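Local coordinates for cellobiose 2-epimerase (Caldibacillus thermoamylovorans, PDB 5ZHB), which catalyses the 2-epimerisation of the reducing-end glucose of cellobiose, giving 4-O-beta-glucosylmannose, as a member of the N-acylglucosamine 2-epimerase family, at residues S105-H110 / F160-E165; T153-E158 / A179-N184. All blocks are in the same frame, centred on the assembly; numbering follows the deposited sequence.

Contact 1 of 2, residues S105-H110 / F160-E165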
loop_
_atom_site.group_PDB
_atom_site.type_symbol
_atom_site.label_atom_id
_atom_site.label_comp_id
_atom_site.label_asym_id
_atom_site.label_seq_id
_atom_site.Cartn_x
_atom_site.Cartn_y
_atom_site.Cartn_z
ATOM N N SER A 105 -5.397 -5.065 21.180
ATOM C CA SER A 105 -6.792 -5.458 21.060
ATOM C C SER A 105 -6.956 -6.620 20.086
ATOM O O SER A 105 -7.884 -7.401 20.222
ATOM C CB SER A 105 -7.648 -4.270 20.652
ATOM O OG SER A 105 -7.209 -3.725 19.409
ATOM N N ASP A 106 -6.142 -6.659 19.010
ATOM C CA ASP A 106 -6.048 -7.817 18.138
ATOM C C ASP A 106 -4.559 -8.117 17.979
ATOM O O ASP A 106 -3.824 -7.416 17.281
ATOM C CB ASP A 106 -6.803 -7.672 16.822
ATOM C CG ASP A 106 -6.857 -8.925 15.943
ATOM O OD1 ASP A 106 -6.032 -9.870 16.125
ATOM O OD2 ASP A 106 -7.727 -8.975 15.080
ATOM N N ASP A 107 -4.107 -9.097 18.759
ATOM C CA ASP A 107 -2.692 -9.318 18.966
ATOM C C ASP A 107 -2.120 -10.345 17.984
ATOM O O ASP A 107 -0.984 -10.796 18.169
ATOM C CB ASP A 107 -2.428 -9.727 20.407
ATOM C CG ASP A 107 -3.036 -11.052 20.840
ATOM O OD1 ASP A 107 -3.645 -11.747 20.013
ATOM O OD2 ASP A 107 -2.902 -11.367 22.027
ATOM N N ARG A 108 -2.898 -10.715 16.957
ATOM C CA ARG A 108 -2.380 -11.549 15.883
ATOM C C ARG A 108 -1.190 -10.886 15.175
ATOM O O ARG A 108 -1.042 -9.667 15.127
ATOM C CB ARG A 108 -3.498 -11.885 14.898
ATOM C CG ARG A 108 -4.461 -12.900 15.485
ATOM C CD ARG A 108 -5.543 -13.246 14.505
ATOM N NE ARG A 108 -6.183 -12.012 14.035
ATOM C CZ ARG A 108 -7.169 -11.969 13.149
ATOM N NH1 ARG A 108 -7.632 -13.090 12.630
ATOM N NH2 ARG A 108 -7.687 -10.804 12.819
ATOM N N LYS A 109 -0.337 -11.729 14.606
ATOM C CA LYS A 109 0.879 -11.294 13.944
ATOM C C LYS A 109 0.779 -11.728 12.481
ATOM O O LYS A 109 0.782 -12.925 12.183
ATOM C CB LYS A 109 2.043 -12.022 14.617
ATOM C CG LYS A 109 2.286 -11.654 16.061
ATOM C CD LYS A 109 2.741 -10.240 16.361
ATOM C CE LYS A 109 2.693 -9.941 17.842
ATOM N NZ LYS A 109 3.704 -10.681 18.639
ATOM N N HIS A 110 0.636 -10.751 11.588
ATOM C CA HIS A 110 0.426 -11.051 10.183
ATOM C C HIS A 110 1.674 -10.565 9.431
ATOM O O HIS A 110 2.160 -9.463 9.703
ATOM C CB HIS A 110 -0.883 -10.397 9.730
ATOM C CG HIS A 110 -1.384 -11.003 8.465
ATOM N ND1 HIS A 110 -0.640 -10.972 7.298
ATOM C CD2 HIS A 110 -2.480 -11.726 8.207
ATOM C CE1 HIS A 110 -1.295 -11.617 6.341
ATOM N NE2 HIS A 110 -2.428 -12.087 6.867
ATOM N N PHE A 160 -0.420 -15.530 12.037
ATOM C CA PHE A 160 0.018 -16.217 13.253
ATOM C C PHE A 160 -0.710 -15.628 14.460
ATOM O O PHE A 160 -1.196 -14.488 14.414
ATOM C CB PHE A 160 1.535 -16.042 13.422
ATOM C CG PHE A 160 2.358 -16.543 12.247
ATOM C CD1 PHE A 160 2.403 -15.825 11.051
ATOM C CD2 PHE A 160 3.063 -17.739 12.320
ATOM C CE1 PHE A 160 3.142 -16.293 9.976
ATOM C CE2 PHE A 160 3.814 -18.191 11.244
ATOM C CZ PHE A 160 3.839 -17.461 10.064
ATOM N N ASN A 161 -0.715 -16.381 15.587
ATOM C CA ASN A 161 -1.143 -15.815 16.852
ATOM C C ASN A 161 -0.024 -14.944 17.387
ATOM O O ASN A 161 1.075 -14.878 16.807
ATOM C CB ASN A 161 -1.628 -16.877 17.841
ATOM C CG ASN A 161 -0.550 -17.852 18.261
ATOM O OD1 ASN A 161 0.653 -17.594 18.100
ATOM N ND2 ASN A 161 -0.982 -18.949 18.866
ATOM N N ARG A 162 -0.294 -14.335 18.547
ATOM C CA ARG A 162 0.657 -13.445 19.174
ATOM C C ARG A 162 2.038 -14.089 19.297
ATOM O O ARG A 162 3.050 -13.404 19.149
ATOM C CB ARG A 162 0.130 -12.998 20.537
ATOM C CG ARG A 162 0.957 -11.876 21.156
ATOM C CD ARG A 162 0.588 -11.545 22.628
ATOM N NE ARG A 162 1.635 -10.673 23.141
ATOM C CZ ARG A 162 1.824 -10.324 24.405
ATOM N NH1 ARG A 162 1.126 -10.875 25.369
ATOM N NH2 ARG A 162 2.728 -9.423 24.704
ATOM N N LYS A 163 2.089 -15.381 19.653
ATOM C CA LYS A 163 3.359 -16.042 19.927
ATOM C C LYS A 163 3.907 -16.717 18.663
ATOM O O LYS A 163 4.672 -17.693 18.718
ATOM C CB LYS A 163 3.116 -17.064 21.043
ATOM C CG LYS A 163 2.570 -16.509 22.343
ATOM C CD LYS A 163 2.164 -17.598 23.347
ATOM C CE LYS A 163 1.775 -16.985 24.677
ATOM N NZ LYS A 163 1.281 -17.961 25.647
ATOM N N TRP A 164 3.510 -16.209 17.487
ATOM C CA TRP A 164 4.145 -16.608 16.237
ATOM C C TRP A 164 3.919 -18.064 15.910
ATOM O O TRP A 164 4.802 -18.676 15.307
ATOM C CB TRP A 164 5.648 -16.303 16.275
ATOM C CG TRP A 164 5.861 -14.829 16.141
ATOM C CD1 TRP A 164 6.240 -13.955 17.101
ATOM C CD2 TRP A 164 5.622 -14.058 14.944
ATOM N NE1 TRP A 164 6.275 -12.693 16.584
ATOM C CE2 TRP A 164 5.900 -12.724 15.272
ATOM C CE3 TRP A 164 5.233 -14.374 13.641
ATOM C CZ2 TRP A 164 5.803 -11.699 14.340
ATOM C CZ3 TRP A 164 5.169 -13.363 12.704
ATOM C CH2 TRP A 164 5.469 -12.047 13.056
ATOM N N GLU A 165 2.721 -18.563 16.244
ATOM C CA GLU A 165 2.286 -19.910 15.926
ATOM C C GLU A 165 1.246 -19.827 14.814
ATOM O O GLU A 165 0.188 -19.201 14.961
ATOM C CB GLU A 165 1.730 -20.603 17.179
ATOM C CG GLU A 165 2.666 -20.470 18.371
ATOM C CD GLU A 165 2.094 -20.786 19.756
ATOM O OE1 GLU A 165 0.874 -21.060 19.913
ATOM O OE2 GLU A 165 2.901 -20.650 20.710
HETATM O O HOH W 1 -3.130 -14.168 19.107
#
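Lys109 and Phe160 form an antiparallel hydrogen-bonded pair. Lys109 N donates to Phe160 O at 2.9 Å, and Phe160 N returns a bond to Lys109 O. The same Lys109 O lies at the edge of the Phe160 ring, near its plane.

Lys109 has the largest share of the buried surface. Its CB sits over a face of the Trp164 indole, 3.7 Å from the centroid of the six-membered ring and 9° off the normal. This is a CH-pi contact. CG of Lys109 lies 3.5 Å from Asn161 O. The chain bends at chi2 (-66°), which brings CD alongside the rim of the indole, nearest CZ2 of Trp164. A second bend at chi4 (69°) sets the ammonium group against the carbonyl of Arg162. There NZ donates to Arg162 O at 2.8 Å, in the carbonyl plane and on a lone pair. NZ also has a salt bridge to Asp88 and a hydrogen bond to Lys92 O.

Asp107 and Arg162 cross at about a right angle. OD2 of Asp107 is 3.5 Å from CD of Arg162, while the guanidinium reaches on to Asp88 through NE. Water 1 links the two residues: it donates to Asp107 OD1 and accepts from Arg162 N. Asp107 O is buried without a hydrogen-bond partner. Arg162 CA lies 3.3 Å from Asp107 O, a CA-H...O contact.

The type I turn from Asn161 to Trp164, just after strand 155-160, packs against the Lys109 side chain of edge strand 106-110. Helix 111-128 follows that strand directly and meets Phe160 through Val111 and Trp164 through Gln114.

Contact 2 of 2, residues T153-E158 / A179-N184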
loop_
_atom_site.group_PDB
_atom_site.type_symbol
_atom_site.label_atom_id
_atom_site.label_comp_id
_atom_site.label_asym_id
_atom_site.label_seq_id
_atom_site.Cartn_x
_atom_site.Cartn_y
_atom_site.Cartn_z
ATOM N N THR A 153 7.367 -24.280 -0.139
ATOM C CA THR A 153 6.516 -23.836 -1.243
ATOM C C THR A 153 7.144 -22.657 -1.997
ATOM O O THR A 153 6.638 -22.303 -3.057
ATOM C CB THR A 153 5.131 -23.461 -0.704
ATOM O OG1 THR A 153 5.347 -22.406 0.234
ATOM C CG2 THR A 153 4.428 -24.616 -0.020
ATOM N N ASN A 154 8.215 -22.075 -1.446
ATOM C CA ASN A 154 8.775 -20.789 -1.829
ATOM C C ASN A 154 7.704 -19.685 -1.749
ATOM O O ASN A 154 7.337 -19.062 -2.752
ATOM C CB ASN A 154 9.441 -20.816 -3.202
ATOM C CG ASN A 154 10.357 -19.631 -3.411
ATOM O OD1 ASN A 154 10.818 -18.986 -2.458
ATOM N ND2 ASN A 154 10.708 -19.369 -4.662
ATOM N N ALA A 155 7.171 -19.452 -0.545
ATOM C CA ALA A 155 6.106 -18.462 -0.414
ATOM C C ALA A 155 6.115 -17.874 0.988
ATOM O O ALA A 155 6.427 -18.555 1.963
ATOM C CB ALA A 155 4.789 -19.092 -0.776
ATOM N N TYR A 156 5.849 -16.563 1.077
ATOM C CA TYR A 156 5.638 -15.946 2.372
ATOM C C TYR A 156 4.296 -16.412 2.919
ATOM O O TYR A 156 3.356 -16.735 2.194
ATOM C CB TYR A 156 5.883 -14.439 2.230
ATOM C CG TYR A 156 7.347 -14.137 1.984
ATOM C CD1 TYR A 156 8.235 -13.991 3.043
ATOM C CD2 TYR A 156 7.864 -14.071 0.680
ATOM C CE1 TYR A 156 9.577 -13.760 2.812
ATOM C CE2 TYR A 156 9.210 -13.852 0.451
ATOM C CZ TYR A 156 10.064 -13.645 1.518
ATOM O OH TYR A 156 11.409 -13.483 1.335
ATOM N N LYS A 157 4.240 -16.457 4.248
ATOM C CA LYS A 157 3.101 -16.938 4.985
ATOM C C LYS A 157 2.194 -15.756 5.348
ATOM O O LYS A 157 2.430 -14.626 4.915
ATOM C CB LYS A 157 3.672 -17.709 6.185
ATOM C CG LYS A 157 4.348 -19.042 5.867
ATOM C CD LYS A 157 4.709 -19.792 7.147
ATOM C CE LYS A 157 5.356 -21.120 6.900
ATOM N NZ LYS A 157 5.471 -21.877 8.157
ATOM N N GLU A 158 1.109 -16.065 6.070
ATOM C CA GLU A 158 0.005 -15.147 6.292
ATOM C C GLU A 158 -0.093 -14.834 7.791
ATOM O O GLU A 158 0.541 -13.892 8.265
ATOM C CB GLU A 158 -1.284 -15.719 5.704
ATOM C CG GLU A 158 -1.309 -15.778 4.172
ATOM C CD GLU A 158 -1.374 -14.392 3.544
ATOM O OE1 GLU A 158 -2.133 -13.568 4.091
ATOM O OE2 GLU A 158 -0.705 -14.145 2.535
ATOM N N ALA A 179 -7.314 -19.416 0.975
ATOM C CA ALA A 179 -6.035 -19.279 0.294
ATOM C C ALA A 179 -4.912 -19.597 1.272
ATOM O O ALA A 179 -4.985 -19.170 2.419
ATOM C CB ALA A 179 -5.879 -17.876 -0.229
ATOM N N ASP A 180 -3.877 -20.293 0.784
ATOM C CA ASP A 180 -2.633 -20.517 1.511
ATOM C C ASP A 180 -1.603 -19.432 1.207
ATOM O O ASP A 180 -0.665 -19.190 1.980
ATOM C CB ASP A 180 -2.066 -21.878 1.127
ATOM C CG ASP A 180 -3.048 -23.029 1.331
ATOM O OD1 ASP A 180 -3.436 -23.261 2.498
ATOM O OD2 ASP A 180 -3.471 -23.639 0.321
ATOM N N ILE A 181 -1.685 -18.888 -0.014
ATOM C CA ILE A 181 -0.694 -17.946 -0.506
ATOM C C ILE A 181 -1.491 -16.800 -1.123
ATOM O O ILE A 181 -2.522 -17.043 -1.742
ATOM C CB ILE A 181 0.277 -18.582 -1.524
ATOM C CG1 ILE A 181 1.236 -19.605 -0.887
ATOM C CG2 ILE A 181 1.057 -17.488 -2.263
ATOM C CD1 ILE A 181 2.051 -20.419 -1.887
ATOM N N THR A 182 -1.055 -15.555 -0.875
ATOM C CA THR A 182 -1.700 -14.391 -1.481
ATOM C C THR A 182 -0.678 -13.519 -2.212
ATOM O O THR A 182 0.447 -13.275 -1.772
ATOM C CB THR A 182 -2.537 -13.567 -0.491
ATOM O OG1 THR A 182 -1.701 -12.755 0.342
ATOM C CG2 THR A 182 -3.490 -14.440 0.306
ATOM N N MET A 183 -1.157 -12.992 -3.347
ATOM C CA MET A 183 -0.490 -11.965 -4.121
ATOM C C MET A 183 -0.302 -10.737 -3.244
ATOM O O MET A 183 0.785 -10.142 -3.223
ATOM C CB MET A 183 -1.328 -11.675 -5.383
ATOM C CG MET A 183 -0.871 -10.509 -6.236
ATOM S SD MET A 183 -1.470 -8.905 -5.642
ATOM C CE MET A 183 -3.208 -9.049 -6.025
ATOM N N ASN A 184 -1.342 -10.397 -2.487
ATOM C CA ASN A 184 -1.299 -9.147 -1.724
ATOM C C ASN A 184 -0.111 -9.130 -0.767
ATOM O O ASN A 184 0.610 -8.133 -0.691
ATOM C CB ASN A 184 -2.616 -8.881 -1.011
ATOM C CG ASN A 184 -2.651 -7.491 -0.416
ATOM O OD1 ASN A 184 -2.646 -6.503 -1.154
ATOM N ND2 ASN A 184 -2.614 -7.416 0.908
HETATM O O HOH W 2 1.075 -15.474 1.207
HETATM O O HOH W 3 -3.676 -11.493 2.644
#
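OE2 of Glu158 accepts a hydrogen bond from Thr182 OG1 at 2.8 Å. The hydroxyl comes in on the syn side but 35° out of the carboxylate plane. The methyl CG2 of Thr182 lies 3.6 Å from the same OE2 of Glu158. Glu158 bends at chi2 (-69°), which brings its carboxylate up to Thr182. Further along, CB of Ala155 presses on CD1 of Ile181 at 3.2 Å, tighter than usual for two carbons.

Two waters and Thr185 add to the first shell. Water 2 donates to Tyr156 O and, at 2.6 Å, to Glu158 OE2. It accepts from Thr182 N at 3.0 Å. Water 3 spans the other carboxylate oxygen, OE1, and Thr182 OG1. Thr185 OG1 is hydrogen-bonded to both Glu158 OE2 and Thr182 OG1.

The next shell positions these groups. Asn169 holds the backbone N of Glu158, and His186 holds that of Tyr156. Ile181 also packs on His186 and on Phe232 of the partner strand 231-232.

An alanine here, at Glu158, would remove the carboxylate, and Thr182 OG1 and water 2 would probably be left without their shared acceptor.

Thr182 is the N-cap of helix 183-199. Its OG1, Thr185 OG1 and water 2 all converge on OE2 of Glu158. One carboxylate oxygen thus ties strand 155-160 to the start of that helix.

In the fold
Contacts 1 and 2 share strand 155-160. Residues 153-158 use its start, and residues 160-165 continue from its end. Their centres lie about 17 Å apart. The two meet where His110 CE1 packs 3.1 Å from Glu158 OE1. The segments alternate along the chain. Contact 1 lies further out, its centre about 21 Å from the chain centre, and contact 2 is buried at about 17 Å. The strands of segments 105-110 and 179-184 both run into helices, 111-128 and 183-199. The helix-rich fold is consistent with the (alpha/alpha)6 barrel of this family, whose active site probably lies in the central pocket of the barrel.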